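Local coordinates for protein Rho guanine nucleotide exchange factor 3 (Mus musculus, PDB 2Z0Q) that acts as a guanine nucleotide exchange factor for the small GTPases RhoA and RhoB, represented here by its DH-PH domain pair, at residues A[212-217]-A[256-261]; A[279-284]-A[339-344]. One frame throughout, in Å; residues are numbered along the deposited sequence.

Contact 1: A[212-217]-A[256-261]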
ATOM      1  N   GLU A 212     -11.373 -14.475   0.839  1.00 23.93           N
ATOM      2  CA  GLU A 212     -12.555 -14.784   0.022  1.00 26.25           C
ATOM      3  C   GLU A 212     -12.181 -15.160  -1.402  1.00 25.19           C
ATOM      4  O   GLU A 212     -12.991 -15.743  -2.130  1.00 25.23           O
ATOM      5  CB  GLU A 212     -13.523 -13.582   0.017  1.00 28.63           C
ATOM      6  CG  GLU A 212     -13.833 -13.109   1.431  1.00 33.58           C
ATOM      7  CD  GLU A 212     -14.940 -12.068   1.511  1.00 35.17           C
ATOM      8  OE1 GLU A 212     -15.013 -11.173   0.629  1.00 37.26           O
ATOM      9  OE2 GLU A 212     -15.725 -12.151   2.478  1.00 36.27           O
ATOM     10  N   ARG A 213     -10.946 -14.851  -1.790  1.00 22.60           N
ATOM     11  CA  ARG A 213     -10.481 -15.149  -3.129  1.00 22.57           C
ATOM     12  C   ARG A 213      -9.609 -16.420  -3.225  1.00 20.50           C
ATOM     13  O   ARG A 213      -9.165 -16.779  -4.325  1.00 18.49           O
ATOM     14  CB  ARG A 213      -9.724 -13.959  -3.700  1.00 25.34           C
ATOM     15  CG  ARG A 213     -10.519 -12.639  -3.824  1.00 30.69           C
ATOM     16  CD  ARG A 213     -11.567 -12.689  -4.887  1.00 35.61           C
ATOM     17  NE  ARG A 213     -12.195 -11.371  -5.106  1.00 36.12           N
ATOM     18  CZ  ARG A 213     -12.254 -10.766  -6.295  1.00 37.96           C
ATOM     19  NH1 ARG A 213     -11.710 -11.344  -7.374  1.00 34.38           N
ATOM     20  NH2 ARG A 213     -12.901  -9.601  -6.427  1.00 37.20           N
ATOM     21  N   LEU A 214      -9.384 -17.095  -2.102  1.00 20.00           N
ATOM     22  CA  LEU A 214      -8.602 -18.355  -2.137  1.00 21.33           C
ATOM     23  C   LEU A 214      -9.462 -19.428  -2.794  1.00 22.22           C
ATOM     24  O   LEU A 214     -10.677 -19.507  -2.559  1.00 22.51           O
ATOM     25  CB  LEU A 214      -8.210 -18.809  -0.729  1.00 19.47           C
ATOM     26  CG  LEU A 214      -7.227 -17.849  -0.004  1.00 21.91           C
ATOM     27  CD1 LEU A 214      -6.937 -18.385   1.402  1.00 20.25           C
ATOM     28  CD2 LEU A 214      -5.901 -17.755  -0.807  1.00 21.23           C
ATOM     29  N   LEU A 215      -8.839 -20.251  -3.627  1.00 20.87           N
ATOM     30  CA  LEU A 215      -9.554 -21.307  -4.336  1.00 20.85           C
ATOM     31  C   LEU A 215      -8.937 -22.638  -3.935  1.00 21.39           C
ATOM     32  O   LEU A 215      -7.734 -22.795  -4.025  1.00 20.77           O
ATOM     33  CB  LEU A 215      -9.399 -21.044  -5.826  1.00 22.12           C
ATOM     34  CG  LEU A 215      -9.967 -22.001  -6.853  1.00 25.74           C
ATOM     35  CD1 LEU A 215     -11.482 -22.190  -6.665  1.00 26.78           C
ATOM     36  CD2 LEU A 215      -9.676 -21.364  -8.216  1.00 26.22           C
ATOM     37  N   TYR A 216      -9.765 -23.570  -3.477  1.00 21.93           N
ATOM     38  CA  TYR A 216      -9.304 -24.875  -3.015  1.00 23.01           C
ATOM     39  C   TYR A 216      -9.771 -25.976  -3.980  1.00 25.16           C
ATOM     40  O   TYR A 216     -10.856 -26.541  -3.795  1.00 26.85           O
ATOM     41  CB  TYR A 216      -9.877 -25.139  -1.613  1.00 22.68           C
ATOM     42  CG  TYR A 216      -9.612 -24.030  -0.609  1.00 22.36           C
ATOM     43  CD1 TYR A 216      -8.465 -24.040   0.195  1.00 23.62           C
ATOM     44  CD2 TYR A 216     -10.506 -22.966  -0.454  1.00 22.71           C
ATOM     45  CE1 TYR A 216      -8.219 -23.017   1.132  1.00 23.22           C
ATOM     46  CE2 TYR A 216     -10.271 -21.957   0.474  1.00 22.49           C
ATOM     47  CZ  TYR A 216      -9.137 -21.981   1.265  1.00 22.50           C
ATOM     48  OH  TYR A 216      -8.957 -20.985   2.206  1.00 22.39           O
ATOM     49  N   LEU A 217      -8.964 -26.299  -4.989  1.00 25.80           N
ATOM     50  CA  LEU A 217      -9.384 -27.303  -5.963  1.00 26.13           C
ATOM     51  C   LEU A 217      -8.871 -28.712  -5.691  1.00 27.47           C
ATOM     52  O   LEU A 217      -9.216 -29.667  -6.418  1.00 26.27           O
ATOM     53  CB  LEU A 217      -9.001 -26.844  -7.374  1.00 26.61           C
ATOM     54  CG  LEU A 217      -9.581 -25.469  -7.711  1.00 27.60           C
ATOM     55  CD1 LEU A 217      -9.121 -25.026  -9.109  1.00 27.18           C
ATOM     56  CD2 LEU A 217     -11.116 -25.533  -7.607  1.00 29.79           C
ATOM     57  N   VAL A 256       0.184 -19.444   3.073  1.00 14.38           N
ATOM     58  CA  VAL A 256      -0.625 -20.008   1.977  1.00 15.04           C
ATOM     59  C   VAL A 256       0.077 -19.658   0.666  1.00 14.72           C
ATOM     60  O   VAL A 256       0.374 -18.493   0.387  1.00 15.31           O
ATOM     61  CB  VAL A 256      -2.073 -19.441   2.000  1.00 15.21           C
ATOM     62  CG1 VAL A 256      -2.927 -20.121   0.861  1.00 15.88           C
ATOM     63  CG2 VAL A 256      -2.695 -19.735   3.341  1.00 12.96           C
ATOM     64  N   ILE A 257       0.357 -20.683  -0.138  1.00 14.44           N
ATOM     65  CA  ILE A 257       1.078 -20.504  -1.395  1.00 13.71           C
ATOM     66  C   ILE A 257       0.073 -20.762  -2.525  1.00 14.19           C
ATOM     67  O   ILE A 257      -0.603 -21.786  -2.528  1.00 15.60           O
ATOM     68  CB  ILE A 257       2.268 -21.535  -1.515  1.00 14.13           C
ATOM     69  CG1 ILE A 257       3.241 -21.327  -0.340  1.00 15.40           C
ATOM     70  CG2 ILE A 257       2.990 -21.328  -2.840  1.00 13.81           C
ATOM     71  CD1 ILE A 257       4.418 -22.325  -0.301  1.00 16.96           C
ATOM     72  N   THR A 258      -0.018 -19.818  -3.452  1.00 15.41           N
ATOM     73  CA  THR A 258      -1.023 -19.919  -4.514  1.00 16.47           C
ATOM     74  C   THR A 258      -0.503 -19.447  -5.843  1.00 17.14           C
ATOM     75  O   THR A 258       0.628 -18.963  -5.944  1.00 15.57           O
ATOM     76  CB  THR A 258      -2.203 -18.985  -4.186  1.00 16.49           C
ATOM     77  OG1 THR A 258      -1.817 -17.618  -4.465  1.00 16.33           O
ATOM     78  CG2 THR A 258      -2.597 -19.128  -2.711  1.00 17.68           C
ATOM     79  N   ARG A 259      -1.357 -19.608  -6.864  1.00 16.32           N
ATOM     80  CA  ARG A 259      -1.097 -19.070  -8.196  1.00 17.16           C
ATOM     81  C   ARG A 259      -2.307 -18.187  -8.474  1.00 17.89           C
ATOM     82  O   ARG A 259      -3.434 -18.584  -8.176  1.00 16.71           O
ATOM     83  CB  ARG A 259      -0.991 -20.178  -9.244  1.00 20.13           C
ATOM     84  CG  ARG A 259       0.318 -20.952  -9.116  1.00 23.71           C
ATOM     85  CD  ARG A 259       0.195 -22.280  -9.832  1.00 31.44           C
ATOM     86  NE  ARG A 259       0.012 -22.119 -11.259  1.00 36.51           N
ATOM     87  CZ  ARG A 259      -0.626 -23.011 -12.020  1.00 40.12           C
ATOM     88  NH1 ARG A 259      -1.148 -24.109 -11.470  1.00 40.71           N
ATOM     89  NH2 ARG A 259      -0.723 -22.816 -13.327  1.00 41.94           N
ATOM     90  N   ALA A 260      -2.072 -16.990  -8.999  1.00 18.97           N
ATOM     91  CA  ALA A 260      -3.179 -16.078  -9.356  1.00 19.95           C
ATOM     92  C   ALA A 260      -3.794 -16.611 -10.650  1.00 19.94           C
ATOM     93  O   ALA A 260      -3.090 -16.778 -11.642  1.00 21.02           O
ATOM     94  CB  ALA A 260      -2.645 -14.641  -9.556  1.00 21.89           C
ATOM     95  N   VAL A 261      -5.097 -16.901 -10.611  1.00 19.81           N
ATOM     96  CA  VAL A 261      -5.818 -17.443 -11.776  1.00 20.64           C
ATOM     97  C   VAL A 261      -7.183 -16.773 -11.919  1.00 22.59           C
ATOM     98  O   VAL A 261      -7.642 -16.079 -11.015  1.00 21.80           O
ATOM     99  CB  VAL A 261      -6.079 -18.981 -11.631  1.00 18.70           C
ATOM    100  CG1 VAL A 261      -4.758 -19.735 -11.444  1.00 18.35           C
ATOM    101  CG2 VAL A 261      -7.033 -19.249 -10.468  1.00 19.56           C
TER
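L214 and V256 reach toward each other tip to tip, with L214 CD2 4.2 Å from V256 CG1. The same methyl also meets T258 CG2, at 4.1 Å, but from another direction, because the side chains of L214 and T258 run at about a right angle. One branch of the leucine therefore serves two residues of strand 254-263 that lie on the same face, two positions apart. With chi1 at -66°, CG of L214 stands opposite its own carbonyl carbon, which brings the isobutyl end closer to the strand than the direction of CB would suggest. L214 and L215 belong to the short strand 214-215, which follows directly on helix 180-213 and pairs in parallel with strand 266-271 of the PH-domain sheet. The contact thus lies where the long helix leading out of the DH domain passes into the PH domain. On L215 the other side of the chain is used: CD2 comes to 4.1 Å from V261 CG2, the two side chains again crossing at about a right angle. The backbones keep well apart, the closest CA pair, L214 and T258, being separated by 8.1 Å, which leaves the contact to methyl groups. The two branches of T258 part: CG2 meets L214, while OG1 hydrogen-bonds to the backbone oxygen of H247 on the adjoining strand 245-251. I226 of helix 224-227 touches both L214 and V256.

Contact 2: A[279-284]-A[339-344]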
ATOM      1  N   LYS A 279       3.727 -22.498  12.976  1.00 22.15           N
ATOM      2  CA  LYS A 279       4.436 -23.237  14.044  1.00 24.05           C
ATOM      3  C   LYS A 279       5.298 -24.372  13.467  1.00 24.68           C
ATOM      4  O   LYS A 279       6.230 -24.840  14.129  1.00 23.89           O
ATOM      5  CB  LYS A 279       3.455 -23.867  15.045  1.00 26.68           C
ATOM      6  CG  LYS A 279       2.532 -24.905  14.439  1.00 28.35           C
ATOM      7  CD  LYS A 279       1.805 -25.758  15.501  1.00 34.88           C
ATOM      8  CE  LYS A 279       1.045 -26.929  14.826  1.00 35.31           C
ATOM      9  NZ  LYS A 279       0.530 -27.920  15.825  1.00 40.05           N
ATOM     10  N   ASP A 280       4.965 -24.820  12.256  1.00 22.67           N
ATOM     11  CA  ASP A 280       5.709 -25.911  11.607  1.00 22.66           C
ATOM     12  C   ASP A 280       6.496 -25.440  10.379  1.00 20.68           C
ATOM     13  O   ASP A 280       6.947 -26.255   9.579  1.00 22.31           O
ATOM     14  CB  ASP A 280       4.758 -27.009  11.142  1.00 24.42           C
ATOM     15  CG  ASP A 280       3.843 -27.513  12.250  1.00 28.49           C
ATOM     16  OD1 ASP A 280       4.349 -27.818  13.348  1.00 30.19           O
ATOM     17  OD2 ASP A 280       2.619 -27.609  11.995  1.00 29.22           O
ATOM     18  N   LEU A 281       6.650 -24.139  10.206  1.00 19.04           N
ATOM     19  CA  LEU A 281       7.334 -23.635   9.011  1.00 17.84           C
ATOM     20  C   LEU A 281       8.835 -23.463   9.283  1.00 18.93           C
ATOM     21  O   LEU A 281       9.230 -22.673  10.135  1.00 22.00           O
ATOM     22  CB  LEU A 281       6.686 -22.301   8.605  1.00 19.29           C
ATOM     23  CG  LEU A 281       7.052 -21.557   7.310  1.00 19.49           C
ATOM     24  CD1 LEU A 281       6.198 -20.287   7.170  1.00 22.72           C
ATOM     25  CD2 LEU A 281       8.535 -21.176   7.369  1.00 19.41           C
ATOM     26  N   THR A 282       9.668 -24.201   8.555  1.00 17.79           N
ATOM     27  CA  THR A 282      11.122 -24.082   8.721  1.00 18.33           C
ATOM     28  C   THR A 282      11.603 -23.114   7.611  1.00 16.94           C
ATOM     29  O   THR A 282      11.373 -23.354   6.426  1.00 16.01           O
ATOM     30  CB  THR A 282      11.801 -25.449   8.539  1.00 17.89           C
ATOM     31  OG1 THR A 282      11.353 -26.360   9.564  1.00 18.90           O
ATOM     32  CG2 THR A 282      13.323 -25.290   8.623  1.00 19.80           C
ATOM     33  N   LEU A 283      12.246 -22.027   8.022  1.00 16.17           N
ATOM     34  CA  LEU A 283      12.715 -20.987   7.116  1.00 15.12           C
ATOM     35  C   LEU A 283      14.223 -21.050   7.045  1.00 15.31           C
ATOM     36  O   LEU A 283      14.888 -21.039   8.084  1.00 17.80           O
ATOM     37  CB  LEU A 283      12.306 -19.597   7.658  1.00 16.44           C
ATOM     38  CG  LEU A 283      12.899 -18.400   6.921  1.00 16.52           C
ATOM     39  CD1 LEU A 283      12.323 -18.300   5.484  1.00 16.13           C
ATOM     40  CD2 LEU A 283      12.535 -17.123   7.693  1.00 17.52           C
ATOM     41  N   GLU A 284      14.765 -21.135   5.844  1.00 13.79           N
ATOM     42  CA  GLU A 284      16.224 -21.178   5.669  1.00 16.81           C
ATOM     43  C   GLU A 284      16.644 -20.151   4.637  1.00 17.18           C
ATOM     44  O   GLU A 284      16.072 -20.068   3.564  1.00 19.44           O
ATOM     45  CB  GLU A 284      16.656 -22.594   5.240  1.00 15.49           C
ATOM     46  CG  GLU A 284      16.421 -23.581   6.387  1.00 17.31           C
ATOM     47  CD  GLU A 284      16.547 -25.052   5.993  1.00 19.00           C
ATOM     48  OE1 GLU A 284      16.235 -25.388   4.844  1.00 19.08           O
ATOM     49  OE2 GLU A 284      16.918 -25.875   6.886  1.00 20.92           O
ATOM     50  N   ASN A 339      12.084 -11.178   7.583  1.00 19.28           N
ATOM     51  CA  ASN A 339      11.672 -10.511   8.834  1.00 19.92           C
ATOM     52  C   ASN A 339      10.240 -10.897   9.231  1.00 19.92           C
ATOM     53  O   ASN A 339       9.995 -11.288  10.366  1.00 19.71           O
ATOM     54  CB  ASN A 339      11.748  -8.975   8.704  1.00 20.08           C
ATOM     55  CG  ASN A 339      13.153  -8.456   8.431  1.00 21.17           C
ATOM     56  OD1 ASN A 339      14.157  -9.142   8.658  1.00 20.52           O
ATOM     57  ND2 ASN A 339      13.231  -7.208   7.958  1.00 21.13           N
ATOM     58  N   CYS A 340       9.291 -10.820   8.285  1.00 20.00           N
ATOM     59  CA  CYS A 340       7.896 -11.154   8.606  1.00 20.19           C
ATOM     60  C   CYS A 340       7.662 -12.594   9.017  1.00 19.49           C
ATOM     61  O   CYS A 340       6.914 -12.864   9.936  1.00 20.41           O
ATOM     62  CB  CYS A 340       6.970 -10.799   7.440  1.00 21.72           C
ATOM     63  SG  CYS A 340       6.834  -9.028   7.185  1.00 27.48           S
ATOM     64  N   ILE A 341       8.283 -13.539   8.319  1.00 18.96           N
ATOM     65  CA  ILE A 341       8.109 -14.909   8.704  1.00 19.06           C
ATOM     66  C   ILE A 341       8.717 -15.149  10.107  1.00 20.22           C
ATOM     67  O   ILE A 341       8.124 -15.799  10.955  1.00 19.86           O
ATOM     68  CB  ILE A 341       8.770 -15.855   7.679  1.00 20.73           C
ATOM     69  CG1 ILE A 341       8.059 -15.700   6.323  1.00 20.69           C
ATOM     70  CG2 ILE A 341       8.691 -17.333   8.186  1.00 20.58           C
ATOM     71  CD1 ILE A 341       8.706 -16.509   5.213  1.00 21.58           C
ATOM     72  N   ARG A 342       9.915 -14.645  10.343  1.00 20.22           N
ATOM     73  CA  ARG A 342      10.519 -14.836  11.665  1.00 21.48           C
ATOM     74  C   ARG A 342       9.674 -14.183  12.775  1.00 22.17           C
ATOM     75  O   ARG A 342       9.513 -14.758  13.848  1.00 22.97           O
ATOM     76  CB  ARG A 342      11.951 -14.282  11.688  1.00 22.22           C
ATOM     77  CG  ARG A 342      12.917 -15.117  10.853  1.00 22.54           C
ATOM     78  CD  ARG A 342      14.219 -14.436  10.599  1.00 24.66           C
ATOM     79  NE  ARG A 342      15.146 -15.314   9.889  1.00 25.01           N
ATOM     80  CZ  ARG A 342      16.130 -14.887   9.116  1.00 25.15           C
ATOM     81  NH1 ARG A 342      16.320 -13.586   8.939  1.00 25.48           N
ATOM     82  NH2 ARG A 342      16.939 -15.760   8.534  1.00 25.69           N
ATOM     83  N   GLN A 343       9.113 -13.013  12.487  1.00 23.88           N
ATOM     84  CA  GLN A 343       8.305 -12.293  13.463  1.00 26.26           C
ATOM     85  C   GLN A 343       7.036 -13.068  13.763  1.00 25.55           C
ATOM     86  O   GLN A 343       6.651 -13.219  14.923  1.00 24.26           O
ATOM     87  CB  GLN A 343       8.002 -10.877  12.958  1.00 30.77           C
ATOM     88  CG  GLN A 343       7.139 -10.048  13.924  1.00 37.23           C
ATOM     89  CD  GLN A 343       7.861  -9.788  15.262  1.00 40.88           C
ATOM     90  OE1 GLN A 343       8.912  -9.132  15.296  1.00 43.15           O
ATOM     91  NE2 GLN A 343       7.312 -10.322  16.356  1.00 42.60           N
ATOM     92  N   ALA A 344       6.389 -13.605  12.718  1.00 24.95           N
ATOM     93  CA  ALA A 344       5.194 -14.409  12.948  1.00 25.26           C
ATOM     94  C   ALA A 344       5.537 -15.668  13.765  1.00 24.88           C
ATOM     95  O   ALA A 344       4.773 -16.070  14.648  1.00 25.70           O
ATOM     96  CB  ALA A 344       4.525 -14.790  11.587  1.00 23.57           C
TER
HETATM   97  O   HOH W   1      15.579 -18.558   9.644  1.00 38.54           O
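A water bridges L283 and R342: it donates to L283 O at 3.0 Å and accepts a longer bond from R342 NE, 3.3 Å, lying in the plane of the guanidinium at its edge. Beside this water bridge the same two residues also touch directly, L283 CD2 resting 3.8 Å from R342 CG, with the side chains crossing at about a right angle. The arginine chain is extended from CG to NE, which carries its nitrogen past the leucine methyl to the water. Deeper in, I341 CG2 is shared by two leucines: it stands 3.9 Å from L281 CD2 and equally far from L283 CD2. I341 CD1 adds a further touch on L283 CD1 at 4.0 Å. Both leucines place CG opposite the backbone N (chi1 -174° and 172°), directing their branched ends at helix 331-345. This is the C-terminal helix of the PH fold, packed here against segment 279-284, which runs into strand 282-285; the neighbouring strand 310-315 supplies V313 beside L281 and F311 beside L283. L250 of strand 245-251 also touches I341. Round buried I341 the contact is thus purely aliphatic, while at exposed R342 the backbone carbonyl of L283 meets its partner through a water.

Overall arrangement
Contacts 1 and 2 both belong to the PH domain, and both segments of contact 1 precede those of contact 2 in sequence. Their centres lie 21 Å apart, and their nearest atoms stay about 7 Å from each other, without touching. Side chains of both contacts pack on the mixed PH sheet. F249 and L250, consecutive on strand 245-251, turn to different contacts: F249 touches T258 of contact 1, and L250 touches I341 of contact 2. Contact 1 lies beside the DH-PH junction, since segment 212-217 contains the end of helix 180-213, whereas contact 2 involves the C-terminal helix that ends the PH fold.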